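Local coordinates for acyl-coenzyme A thioesterase THEM4 (PDB 2OV9), which probably hydrolyses medium- and long-chain fatty acyl-coenzyme A thioesters to the free fatty acid and coenzyme A, as a dimeric member of the THEM4/THEM5 thioesterase family, at residues R161-T166 / C200-G205; E170-T175 / G190-A195; D32-V37 / E95-P100. All coordinates share one frame; numbering follows the deposited sequence.

Contact 1 (R161-T166 / C200-G205)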
ATOM      1  N   ARG B 161     -15.352  -4.623   4.562  1.00 34.15           N
ATOM      2  CA  ARG B 161     -15.774  -5.828   5.259  1.00 34.12           C
ATOM      3  C   ARG B 161     -15.000  -7.021   4.709  1.00 33.98           C
ATOM      4  O   ARG B 161     -14.840  -7.151   3.501  1.00 33.57           O
ATOM      5  CB  ARG B 161     -17.295  -6.036   5.078  1.00 33.84           C
ATOM      6  CG  ARG B 161     -18.153  -5.062   5.898  1.00 35.64           C
ATOM      7  CD  ARG B 161     -19.634  -5.508   6.045  1.00 36.08           C
ATOM      8  NE  ARG B 161     -19.773  -6.828   6.671  1.00 40.06           N
ATOM      9  CZ  ARG B 161     -20.528  -7.824   6.206  1.00 42.82           C
ATOM     10  NH1 ARG B 161     -21.277  -7.675   5.107  1.00 40.89           N
ATOM     11  NH2 ARG B 161     -20.554  -8.976   6.872  1.00 45.13           N
ATOM     12  N   TYR B 162     -14.553  -7.894   5.606  1.00 33.43           N
ATOM     13  CA  TYR B 162     -13.694  -9.002   5.262  1.00 33.42           C
ATOM     14  C   TYR B 162     -14.434 -10.305   5.491  1.00 34.14           C
ATOM     15  O   TYR B 162     -14.792 -10.630   6.623  1.00 33.79           O
ATOM     16  CB  TYR B 162     -12.409  -8.937   6.109  1.00 33.33           C
ATOM     17  CG  TYR B 162     -11.605  -7.691   5.813  1.00 34.46           C
ATOM     18  CD1 TYR B 162     -10.566  -7.712   4.875  1.00 34.82           C
ATOM     19  CD2 TYR B 162     -11.903  -6.482   6.436  1.00 33.55           C
ATOM     20  CE1 TYR B 162      -9.837  -6.541   4.587  1.00 35.61           C
ATOM     21  CE2 TYR B 162     -11.189  -5.315   6.143  1.00 35.37           C
ATOM     22  CZ  TYR B 162     -10.147  -5.367   5.228  1.00 36.14           C
ATOM     23  OH  TYR B 162      -9.446  -4.215   4.941  1.00 36.86           O
ATOM     24  N   HIS B 163     -14.622 -11.055   4.417  1.00 34.50           N
ATOM     25  CA  HIS B 163     -15.514 -12.203   4.413  1.00 35.82           C
ATOM     26  C   HIS B 163     -14.771 -13.528   4.431  1.00 36.53           C
ATOM     27  O   HIS B 163     -15.175 -14.458   5.128  1.00 36.10           O
ATOM     28  CB  HIS B 163     -16.422 -12.125   3.177  1.00 35.66           C
ATOM     29  CG  HIS B 163     -17.143 -10.817   3.040  1.00 36.99           C
ATOM     30  ND1 HIS B 163     -18.325 -10.551   3.701  1.00 39.32           N
ATOM     31  CD2 HIS B 163     -16.837  -9.690   2.355  1.00 35.35           C
ATOM     32  CE1 HIS B 163     -18.718  -9.319   3.419  1.00 39.89           C
ATOM     33  NE2 HIS B 163     -17.843  -8.779   2.594  1.00 37.50           N
ATOM     34  N   ARG B 164     -13.717 -13.619   3.614  1.00 36.91           N
ATOM     35  CA  ARG B 164     -12.951 -14.847   3.418  1.00 37.94           C
ATOM     36  C   ARG B 164     -11.492 -14.427   3.239  1.00 37.80           C
ATOM     37  O   ARG B 164     -11.226 -13.331   2.737  1.00 35.86           O
ATOM     38  CB  ARG B 164     -13.402 -15.567   2.143  1.00 37.74           C
ATOM     39  CG  ARG B 164     -14.887 -15.839   2.047  1.00 39.11           C
ATOM     40  CD  ARG B 164     -15.264 -16.465   0.712  1.00 40.29           C
ATOM     41  NE  ARG B 164     -14.622 -17.762   0.494  1.00 43.59           N
ATOM     42  CZ  ARG B 164     -15.033 -18.924   1.021  1.00 46.43           C
ATOM     43  NH1 ARG B 164     -16.104 -18.986   1.811  1.00 48.25           N
ATOM     44  NH2 ARG B 164     -14.376 -20.043   0.749  1.00 45.77           N
ATOM     45  N   PRO B 165     -10.543 -15.268   3.693  1.00 37.95           N
ATOM     46  CA  PRO B 165      -9.112 -15.043   3.409  1.00 37.73           C
ATOM     47  C   PRO B 165      -8.845 -14.668   1.943  1.00 37.17           C
ATOM     48  O   PRO B 165      -9.469 -15.218   1.027  1.00 37.09           O
ATOM     49  CB  PRO B 165      -8.491 -16.412   3.711  1.00 38.08           C
ATOM     50  CG  PRO B 165      -9.341 -16.922   4.874  1.00 38.24           C
ATOM     51  CD  PRO B 165     -10.749 -16.454   4.558  1.00 38.50           C
ATOM     52  N   THR B 166      -7.931 -13.730   1.734  1.00 35.82           N
ATOM     53  CA  THR B 166      -7.612 -13.259   0.397  1.00 34.66           C
ATOM     54  C   THR B 166      -6.215 -13.752   0.042  1.00 33.72           C
ATOM     55  O   THR B 166      -5.239 -13.257   0.583  1.00 34.42           O
ATOM     56  CB  THR B 166      -7.621 -11.722   0.355  1.00 34.27           C
ATOM     57  OG1 THR B 166      -8.832 -11.225   0.950  1.00 35.85           O
ATOM     58  CG2 THR B 166      -7.538 -11.250  -1.081  1.00 33.96           C
ATOM     59  N   CYS B 200     -14.091 -12.020  -1.138  1.00 34.30           N
ATOM     60  CA  CYS B 200     -13.105 -12.014  -0.070  1.00 34.35           C
ATOM     61  C   CYS B 200     -13.249 -10.748   0.759  1.00 34.16           C
ATOM     62  O   CYS B 200     -13.324 -10.806   1.996  1.00 34.33           O
ATOM     63  CB  CYS B 200     -11.697 -12.059  -0.673  1.00 34.30           C
ATOM     64  SG  CYS B 200     -11.379 -13.618  -1.444  1.00 38.82           S
ATOM     65  N   VAL B 201     -13.267  -9.610   0.074  1.00 33.54           N
ATOM     66  CA  VAL B 201     -13.401  -8.303   0.720  1.00 33.59           C
ATOM     67  C   VAL B 201     -14.419  -7.490  -0.051  1.00 34.29           C
ATOM     68  O   VAL B 201     -14.499  -7.567  -1.282  1.00 33.40           O
ATOM     69  CB  VAL B 201     -12.078  -7.515   0.700  1.00 34.60           C
ATOM     70  CG1 VAL B 201     -12.167  -6.247   1.633  1.00 31.94           C
ATOM     71  CG2 VAL B 201     -10.949  -8.396   1.159  1.00 36.22           C
ATOM     72  N   SER B 202     -15.194  -6.670   0.654  1.00 34.40           N
ATOM     73  CA  SER B 202     -16.114  -5.791  -0.025  1.00 34.06           C
ATOM     74  C   SER B 202     -15.967  -4.419   0.612  1.00 34.75           C
ATOM     75  O   SER B 202     -15.457  -4.298   1.704  1.00 34.43           O
ATOM     76  CB  SER B 202     -17.557  -6.322   0.086  1.00 34.81           C
ATOM     77  OG  SER B 202     -18.034  -6.341   1.433  1.00 35.10           O
ATOM     78  N   VAL B 203     -16.404  -3.397  -0.097  1.00 34.90           N
ATOM     79  CA  VAL B 203     -16.315  -2.032   0.392  1.00 35.54           C
ATOM     80  C   VAL B 203     -17.508  -1.206  -0.058  1.00 36.57           C
ATOM     81  O   VAL B 203     -18.104  -1.477  -1.112  1.00 35.51           O
ATOM     82  CB  VAL B 203     -14.999  -1.352  -0.070  1.00 35.73           C
ATOM     83  CG1 VAL B 203     -14.963  -1.202  -1.597  1.00 35.61           C
ATOM     84  CG2 VAL B 203     -14.813   0.021   0.634  1.00 33.49           C
ATOM     85  N   GLU B 204     -17.886  -0.272   0.812  1.00 37.15           N
ATOM     86  CA  GLU B 204     -18.787   0.841   0.498  0.50 38.28           C
ATOM     87  C   GLU B 204     -18.043   2.144   0.806  1.00 38.59           C
ATOM     88  O   GLU B 204     -17.606   2.338   1.960  1.00 38.32           O
ATOM     89  CB  GLU B 204     -20.043   0.794   1.380  0.50 38.31           C
ATOM     90  CG  GLU B 204     -21.109  -0.236   1.003  0.50 39.06           C
ATOM     91  CD  GLU B 204     -22.297  -0.272   1.977  0.50 39.31           C
ATOM     92  OE1 GLU B 204     -22.544   0.728   2.700  0.50 40.33           O
ATOM     93  OE2 GLU B 204     -22.994  -1.313   2.018  0.50 40.65           O
ATOM     94  N   GLY B 205     -17.916   3.030  -0.182  1.00 38.88           N
ATOM     95  CA  GLY B 205     -17.297   4.351   0.040  1.00 39.82           C
ATOM     96  C   GLY B 205     -18.256   5.492  -0.230  1.00 40.79           C
ATOM     97  O   GLY B 205     -19.149   5.397  -1.083  1.00 40.36           O
TER

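Contact 2 (E170-T175 / G190-A195)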
ATOM      1  N   GLU B 170      -2.567 -15.923  -6.574  1.00 35.90           N
ATOM      2  CA  GLU B 170      -3.645 -16.352  -7.458  1.00 36.76           C
ATOM      3  C   GLU B 170      -4.451 -15.150  -7.911  1.00 36.10           C
ATOM      4  O   GLU B 170      -4.405 -14.112  -7.268  1.00 34.64           O
ATOM      5  CB  GLU B 170      -4.521 -17.422  -6.801  1.00 38.03           C
ATOM      6  CG  GLU B 170      -5.547 -16.911  -5.843  1.00 41.71           C
ATOM      7  CD  GLU B 170      -6.231 -18.061  -5.101  1.00 46.37           C
ATOM      8  OE1 GLU B 170      -5.514 -18.918  -4.541  1.00 46.62           O
ATOM      9  OE2 GLU B 170      -7.481 -18.106  -5.072  1.00 47.85           O
ATOM     10  N   PRO B 171      -5.167 -15.288  -9.038  1.00 35.95           N
ATOM     11  CA  PRO B 171      -5.872 -14.160  -9.635  1.00 35.72           C
ATOM     12  C   PRO B 171      -7.033 -13.673  -8.760  1.00 35.70           C
ATOM     13  O   PRO B 171      -7.926 -14.453  -8.408  1.00 35.32           O
ATOM     14  CB  PRO B 171      -6.384 -14.723 -10.979  1.00 35.08           C
ATOM     15  CG  PRO B 171      -5.714 -16.023 -11.162  1.00 35.85           C
ATOM     16  CD  PRO B 171      -5.328 -16.533  -9.835  1.00 35.92           C
ATOM     17  N   LEU B 172      -6.987 -12.397  -8.382  1.00 35.36           N
ATOM     18  CA  LEU B 172      -8.079 -11.743  -7.650  1.00 36.11           C
ATOM     19  C   LEU B 172      -8.802 -10.717  -8.538  1.00 36.90           C
ATOM     20  O   LEU B 172      -8.162  -9.860  -9.130  1.00 36.19           O
ATOM     21  CB  LEU B 172      -7.501 -10.977  -6.439  1.00 37.03           C
ATOM     22  CG  LEU B 172      -6.589 -11.778  -5.496  1.00 36.55           C
ATOM     23  CD1 LEU B 172      -5.969 -10.856  -4.441  1.00 37.69           C
ATOM     24  CD2 LEU B 172      -7.311 -12.977  -4.842  1.00 35.52           C
ATOM     25  N   THR B 173     -10.132 -10.797  -8.617  1.00 36.46           N
ATOM     26  CA  THR B 173     -10.888  -9.869  -9.435  1.00 35.90           C
ATOM     27  C   THR B 173     -11.308  -8.712  -8.585  1.00 36.27           C
ATOM     28  O   THR B 173     -12.023  -8.905  -7.603  1.00 36.08           O
ATOM     29  CB  THR B 173     -12.168 -10.523  -9.978  1.00 35.90           C
ATOM     30  OG1 THR B 173     -11.817 -11.744 -10.645  1.00 35.02           O
ATOM     31  CG2 THR B 173     -12.896  -9.563 -10.959  1.00 35.23           C
ATOM     32  N   LEU B 174     -10.897  -7.518  -8.994  1.00 36.69           N
ATOM     33  CA  LEU B 174     -11.301  -6.282  -8.362  1.00 38.45           C
ATOM     34  C   LEU B 174     -12.394  -5.637  -9.205  1.00 38.79           C
ATOM     35  O   LEU B 174     -12.275  -5.567 -10.418  1.00 38.59           O
ATOM     36  CB  LEU B 174     -10.118  -5.319  -8.281  1.00 38.29           C
ATOM     37  CG  LEU B 174      -8.743  -5.806  -7.788  1.00 41.82           C
ATOM     38  CD1 LEU B 174      -7.752  -4.652  -7.773  1.00 43.51           C
ATOM     39  CD2 LEU B 174      -8.794  -6.440  -6.400  1.00 46.60           C
ATOM     40  N   THR B 175     -13.464  -5.181  -8.557  1.00 38.76           N
ATOM     41  CA  THR B 175     -14.570  -4.531  -9.252  1.00 39.28           C
ATOM     42  C   THR B 175     -15.065  -3.349  -8.406  1.00 38.39           C
ATOM     43  O   THR B 175     -15.035  -3.416  -7.179  1.00 38.88           O
ATOM     44  CB  THR B 175     -15.735  -5.519  -9.456  1.00 40.30           C
ATOM     45  OG1 THR B 175     -15.252  -6.705 -10.117  1.00 45.07           O
ATOM     46  CG2 THR B 175     -16.812  -4.890 -10.302  1.00 42.42           C
ATOM     47  N   GLY B 190     -17.658  -1.881  -4.153  1.00 34.96           N
ATOM     48  CA  GLY B 190     -16.733  -2.755  -4.875  1.00 36.13           C
ATOM     49  C   GLY B 190     -16.441  -3.973  -4.041  1.00 36.44           C
ATOM     50  O   GLY B 190     -16.877  -4.072  -2.884  1.00 35.98           O
ATOM     51  N   ASP B 191     -15.739  -4.927  -4.637  1.00 36.47           N
ATOM     52  CA  ASP B 191     -15.308  -6.093  -3.887  1.00 36.46           C
ATOM     53  C   ASP B 191     -14.123  -6.727  -4.567  1.00 36.15           C
ATOM     54  O   ASP B 191     -13.768  -6.340  -5.691  1.00 36.76           O
ATOM     55  CB  ASP B 191     -16.445  -7.098  -3.706  1.00 36.65           C
ATOM     56  CG  ASP B 191     -17.070  -7.512  -5.005  1.00 39.15           C
ATOM     57  OD1 ASP B 191     -16.334  -7.886  -5.952  1.00 39.01           O
ATOM     58  OD2 ASP B 191     -18.307  -7.493  -5.056  1.00 38.83           O
ATOM     59  N   ILE B 192     -13.517  -7.683  -3.878  1.00 34.42           N
ATOM     60  CA  ILE B 192     -12.394  -8.463  -4.386  1.00 33.80           C
ATOM     61  C   ILE B 192     -12.905  -9.882  -4.315  1.00 33.37           C
ATOM     62  O   ILE B 192     -13.340 -10.317  -3.243  1.00 32.34           O
ATOM     63  CB  ILE B 192     -11.161  -8.381  -3.444  1.00 33.48           C
ATOM     64  CG1 ILE B 192     -10.561  -6.981  -3.482  1.00 33.78           C
ATOM     65  CG2 ILE B 192     -10.102  -9.432  -3.834  1.00 32.53           C
ATOM     66  CD1 ILE B 192      -9.375  -6.713  -2.521  1.00 35.37           C
ATOM     67  N   ARG B 193     -12.835 -10.605  -5.432  1.00 33.55           N
ATOM     68  CA  ARG B 193     -13.257 -12.007  -5.457  1.00 33.66           C
ATOM     69  C   ARG B 193     -12.143 -12.933  -5.914  1.00 34.94           C
ATOM     70  O   ARG B 193     -11.268 -12.538  -6.681  1.00 36.21           O
ATOM     71  CB  ARG B 193     -14.440 -12.180  -6.421  1.00 33.81           C
ATOM     72  CG  ARG B 193     -15.676 -11.424  -5.991  1.00 33.99           C
ATOM     73  CD  ARG B 193     -16.793 -11.431  -7.036  1.00 35.54           C
ATOM     74  NE  ARG B 193     -17.832 -10.508  -6.561  1.00 40.65           N
ATOM     75  CZ  ARG B 193     -19.029 -10.883  -6.117  1.00 42.44           C
ATOM     76  NH1 ARG B 193     -19.378 -12.166  -6.117  1.00 45.07           N
ATOM     77  NH2 ARG B 193     -19.889  -9.972  -5.679  1.00 43.19           N
ATOM     78  N   THR B 194     -12.200 -14.193  -5.502  1.00 35.48           N
ATOM     79  CA  THR B 194     -11.321 -15.174  -6.116  1.00 35.72           C
ATOM     80  C   THR B 194     -11.902 -15.612  -7.458  1.00 35.79           C
ATOM     81  O   THR B 194     -13.024 -15.225  -7.831  1.00 35.44           O
ATOM     82  CB  THR B 194     -11.058 -16.373  -5.181  1.00 36.65           C
ATOM     83  OG1 THR B 194     -12.295 -16.852  -4.635  1.00 36.63           O
ATOM     84  CG2 THR B 194     -10.103 -15.952  -4.054  1.00 36.48           C
ATOM     85  N   ALA B 195     -11.136 -16.422  -8.190  1.00 35.28           N
ATOM     86  CA  ALA B 195     -11.530 -16.876  -9.518  1.00 35.09           C
ATOM     87  C   ALA B 195     -12.860 -17.641  -9.534  1.00 35.05           C
ATOM     88  O   ALA B 195     -13.575 -17.619 -10.533  1.00 35.33           O
ATOM     89  CB  ALA B 195     -10.400 -17.740 -10.126  1.00 34.85           C
TER
HETATM   90  O   HOH W   1      -8.431 -16.773  -7.506  1.00 31.21           O
HETATM   91  O   HOH W   2     -14.725  -8.627  -7.947  1.00 28.60           O

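Contact 3 (D32-V37 / E95-P100)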
ATOM      1  N   ASP B  32       9.759  -2.164 -13.498  1.00 34.15           N
ATOM      2  CA  ASP B  32       9.560  -3.619 -13.392  1.00 37.05           C
ATOM      3  C   ASP B  32      10.734  -4.330 -12.728  1.00 36.02           C
ATOM      4  O   ASP B  32      10.529  -5.277 -11.958  1.00 37.20           O
ATOM      5  CB  ASP B  32       9.283  -4.256 -14.742  1.00 37.17           C
ATOM      6  CG  ASP B  32       7.829  -4.162 -15.129  1.00 43.30           C
ATOM      7  OD1 ASP B  32       6.942  -4.114 -14.224  1.00 47.76           O
ATOM      8  OD2 ASP B  32       7.570  -4.127 -16.352  1.00 48.49           O
ATOM      9  N   ALA B  33      11.954  -3.889 -13.028  1.00 36.76           N
ATOM     10  CA  ALA B  33      13.153  -4.488 -12.449  1.00 35.96           C
ATOM     11  C   ALA B  33      13.237  -4.174 -10.953  1.00 36.49           C
ATOM     12  O   ALA B  33      13.575  -5.054 -10.153  1.00 36.70           O
ATOM     13  CB  ALA B  33      14.381  -3.983 -13.168  1.00 36.27           C
ATOM     14  N   ALA B  34      12.930  -2.930 -10.573  1.00 36.01           N
ATOM     15  CA  ALA B  34      12.773  -2.574  -9.165  1.00 35.64           C
ATOM     16  C   ALA B  34      11.749  -3.422  -8.427  1.00 35.08           C
ATOM     17  O   ALA B  34      12.013  -3.872  -7.302  1.00 35.47           O
ATOM     18  CB  ALA B  34      12.441  -1.077  -8.997  1.00 35.40           C
ATOM     19  N   ARG B  35      10.589  -3.657  -9.039  1.00 33.67           N
ATOM     20  CA  ARG B  35       9.568  -4.500  -8.407  1.00 33.31           C
ATOM     21  C   ARG B  35      10.145  -5.892  -8.151  1.00 33.63           C
ATOM     22  O   ARG B  35       9.842  -6.531  -7.141  1.00 32.61           O
ATOM     23  CB  ARG B  35       8.318  -4.618  -9.298  1.00 32.73           C
ATOM     24  CG  ARG B  35       7.526  -3.321  -9.451  1.00 32.24           C
ATOM     25  CD  ARG B  35       6.163  -3.558 -10.187  1.00 32.12           C
ATOM     26  NE  ARG B  35       5.447  -2.299 -10.320  1.00 31.61           N
ATOM     27  CZ  ARG B  35       5.468  -1.550 -11.412  1.00 32.01           C
ATOM     28  NH1 ARG B  35       6.135  -1.965 -12.491  1.00 35.36           N
ATOM     29  NH2 ARG B  35       4.824  -0.403 -11.439  1.00 30.34           N
ATOM     30  N   ARG B  36      10.968  -6.350  -9.082  1.00 33.92           N
ATOM     31  CA  ARG B  36      11.554  -7.688  -9.001  1.00 35.01           C
ATOM     32  C   ARG B  36      12.576  -7.753  -7.846  1.00 35.43           C
ATOM     33  O   ARG B  36      12.669  -8.762  -7.138  1.00 35.19           O
ATOM     34  CB  ARG B  36      12.201  -8.030 -10.348  1.00 35.39           C
ATOM     35  CG  ARG B  36      12.764  -9.399 -10.432  1.00 36.59           C
ATOM     36  CD  ARG B  36      13.618  -9.562 -11.676  1.00 38.11           C
ATOM     37  NE  ARG B  36      14.333 -10.832 -11.631  1.00 36.37           N
ATOM     38  CZ  ARG B  36      15.199 -11.229 -12.555  1.00 39.63           C
ATOM     39  NH1 ARG B  36      15.466 -10.449 -13.615  1.00 36.70           N
ATOM     40  NH2 ARG B  36      15.798 -12.413 -12.425  1.00 36.86           N
ATOM     41  N   VAL B  37      13.339  -6.682  -7.686  1.00 35.25           N
ATOM     42  CA  VAL B  37      14.276  -6.520  -6.569  1.00 35.62           C
ATOM     43  C   VAL B  37      13.536  -6.513  -5.206  1.00 36.27           C
ATOM     44  O   VAL B  37      13.959  -7.212  -4.266  1.00 35.58           O
ATOM     45  CB  VAL B  37      15.112  -5.210  -6.708  1.00 36.23           C
ATOM     46  CG1 VAL B  37      15.851  -4.884  -5.403  1.00 34.85           C
ATOM     47  CG2 VAL B  37      16.083  -5.279  -7.891  1.00 35.87           C
ATOM     48  N   GLU B  95       5.182   3.634 -13.243  1.00 33.09           N
ATOM     49  CA  GLU B  95       6.492   4.020 -12.763  1.00 33.70           C
ATOM     50  C   GLU B  95       6.578   4.000 -11.239  1.00 33.29           C
ATOM     51  O   GLU B  95       7.568   4.478 -10.651  1.00 32.78           O
ATOM     52  CB  GLU B  95       6.909   5.391 -13.325  1.00 35.02           C
ATOM     53  CG  GLU B  95       7.330   5.351 -14.788  1.00 38.03           C
ATOM     54  CD  GLU B  95       6.253   5.835 -15.763  1.00 44.24           C
ATOM     55  OE1 GLU B  95       6.092   7.065 -15.931  1.00 46.28           O
ATOM     56  OE2 GLU B  95       5.610   4.994 -16.425  1.00 46.52           O
ATOM     57  N   ASN B  96       5.552   3.424 -10.605  1.00 32.86           N
ATOM     58  CA  ASN B  96       5.490   3.367  -9.155  1.00 32.39           C
ATOM     59  C   ASN B  96       5.695   1.930  -8.699  1.00 32.70           C
ATOM     60  O   ASN B  96       4.805   1.111  -8.819  1.00 31.81           O
ATOM     61  CB  ASN B  96       4.173   3.968  -8.648  1.00 33.07           C
ATOM     62  CG  ASN B  96       4.149   4.118  -7.150  1.00 33.84           C
ATOM     63  OD1 ASN B  96       4.824   3.366  -6.426  1.00 32.34           O
ATOM     64  ND2 ASN B  96       3.377   5.086  -6.666  1.00 34.16           N
ATOM     65  N   ALA B  97       6.898   1.615  -8.209  1.00 32.25           N
ATOM     66  CA  ALA B  97       7.227   0.230  -7.907  1.00 32.81           C
ATOM     67  C   ALA B  97       6.437  -0.351  -6.734  1.00 33.36           C
ATOM     68  O   ALA B  97       6.432  -1.572  -6.549  1.00 33.57           O
ATOM     69  CB  ALA B  97       8.747   0.024  -7.717  1.00 31.74           C
ATOM     70  N   LEU B  98       5.736   0.507  -5.988  1.00 33.81           N
ATOM     71  CA  LEU B  98       4.775   0.052  -4.962  1.00 34.91           C
ATOM     72  C   LEU B  98       3.533  -0.565  -5.560  1.00 34.28           C
ATOM     73  O   LEU B  98       2.873  -1.367  -4.893  1.00 34.46           O
ATOM     74  CB  LEU B  98       4.292   1.225  -4.082  1.00 34.48           C
ATOM     75  CG  LEU B  98       5.139   1.524  -2.835  1.00 36.29           C
ATOM     76  CD1 LEU B  98       6.528   1.810  -3.206  1.00 36.64           C
ATOM     77  CD2 LEU B  98       4.544   2.716  -2.070  1.00 37.22           C
ATOM     78  N   ALA B  99       3.188  -0.145  -6.786  1.00 33.53           N
ATOM     79  CA  ALA B  99       1.990  -0.628  -7.479  1.00 32.84           C
ATOM     80  C   ALA B  99       2.219  -2.030  -8.032  1.00 32.51           C
ATOM     81  O   ALA B  99       3.291  -2.315  -8.553  1.00 32.49           O
ATOM     82  CB  ALA B  99       1.584   0.383  -8.610  1.00 33.05           C
ATOM     83  N   PRO B 100       1.239  -2.945  -7.877  1.00 32.65           N
ATOM     84  CA  PRO B 100       1.472  -4.266  -8.443  1.00 32.33           C
ATOM     85  C   PRO B 100       2.061  -4.290  -9.858  1.00 32.57           C
ATOM     86  O   PRO B 100       3.013  -5.023 -10.058  1.00 33.11           O
ATOM     87  CB  PRO B 100       0.088  -4.929  -8.364  1.00 32.74           C
ATOM     88  CG  PRO B 100      -0.454  -4.375  -7.083  1.00 32.75           C
ATOM     89  CD  PRO B 100      -0.039  -2.897  -7.134  1.00 32.85           C
TER

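Contact 1 (R161-T166 / C200-G205)
Tyr162 turns one face of its ring to Val201, whose CG1 stands 4.1 Å from the Tyr162 ring centroid and 24° off the normal, a CH-pi contact shifted toward the rim at CE1. The two side chains run alongside each other from a non-hydrogen-bonded antiparallel pair, on the face that packs against helix 131-148; there Tyr162 OH bonds to the carbonyl of Gly131. Where the strand ends, Cys200 O takes two donors, His163 N at 2.8 Å and Arg164 N at 3.3 Å, the second lying in the carbonyl plane on a lone pair. On the face carrying Arg161 and Ser202, His163 NE2 meets Ser202 OG at 2.7 Å, almost straight (176°), while Arg161 lays its guanidinium plane over His163 CE1. Ser202 presents OG to the imidazole with chi1 at 64°, OG lying between the backbone N and the carbonyl carbon. With an alanine here in place of His163, the Ser202 hydroxyl would probably lose its imidazole partner and the Arg161 guanidinium be freer to turn. Arg161 also pairs with an antiparallel strand of the second subunit, and this edge strand that carries the sheet across the interface is characteristic of hotdog-fold dimers.

Contact 2 (E170-T175 / G190-A195)
Strands 171-175 and 190-194 run antiparallel at 157°, their axes 4.6 Å apart at closest approach, and the Thr173-Arg193 and Thr175-Asp191 pairs each exchange two backbone hydrogen bonds; Thr173 N to Arg193 O, at 2.8 Å, is the shortest of the four. Between these pairs, Leu174 and Ile192 point the same way, side by side, with Leu174 CD2 pressed to 3.5 Å from Ile192 CG1, tighter than usual for two carbons. Both side chains branch off beside their own backbone N, anti to the carbonyl carbon (chi1 -46° for Leu174, -69° for Ile192), which brings the Leu174 methyl against the first carbon of the isoleucine's longer arm. Its shorter branch, Ile192 CG2, lies 4.0 Å from Leu172 CB. These strands form a beta hairpin of the hotdog fold, and Leu174 and Ile192 lie on the face wrapped round the long helix 131-148, touching Val141 and Leu138 respectively. The face carrying Thr173 and Thr175 is polar. Here Arg193 grips Asp191 side-on, NE to OD1 at 3.1 Å and NH2 to OD2 at 3.0 Å, both nitrogens approaching from above the carboxylate plane. A water at the edge of the guanidinium group links Thr175 OG1 with Asp191 OD1 and Thr173 O, across the strand pair. Where the strands part, Glu170 OE2 rests 3.5 Å from Thr194 CG2, and a second water joins Glu170 OE2 to Ala195 N.

Contact 3 (D32-V37 / E95-P100)
This is a buried helix-to-turn contact, in which Arg35 and Ala34 of helix 26-43, in the N-terminal helical region, meet the loop that leads from helix 51-67 toward strand 105-106. The apolar share is small: Ala34 CB touches Ala97 CB at 4.1 Å, and the aliphatic part of Arg35 runs on past the turn, CG lying 3.6 Å from Ala97 O. From CG to NE the arginine is fully extended (chi2 -172°, chi3 -180°), and this carries its guanidinium group across to the mouth of the turn. There NE donates to Ala99 O at 2.8 Å, nearly in line with the carbonyl bond, whereas NH2 reaches Asn96 O at 3.0 Å from well above that carbonyl's plane, 65° out of it. The opposite face of the same carbonyl is taken by Ala99 N, the closing bond of the type I turn, so Asn96 O is gripped by two donors. Asn96 also braces the turn through its own side chain, as OD1 accepts from Leu98 N in an Asx turn. NH2 has a further acceptor in Pro94 O. On the helix side, NH1 forms a salt bridge with Asp32 OD1 at 2.9 Å, weak as a hydrogen bond. The surroundings tie into the dimer: Glu95 pairs with Arg46 of the second subunit, and Asn96 ND2 bonds to Pro121 O of that chain. Chemically, the arginine's charge is met by one carboxylate from its own helix and by backbone carbonyls from the loop, an arrangement that would be expected to stabilise the cation and to fix both the rotation of its flat group and the position of the turn beside the helix.

In the fold
Following the chain from its N terminus, contact 3 closes first, bringing residues 95-100 back against helix 26-43 across a loop that includes helix 51-67; it is complete before the long helix 131-148 begins. Contact 1 opens next, at the end of strand 154-162, and does not close until strand 199-208. Contact 2, the hairpin of strands 171-182 and 185-194, is nested inside it. The two are neighbours in one sheet, their centres about 10 Å apart, joined where Cys200 and Val201 both face Ile192 in a classic beta bulge. Contact 3 lies about 26 Å from contact 1, centre to centre, across the chain's middle, yet both reach the second subunit.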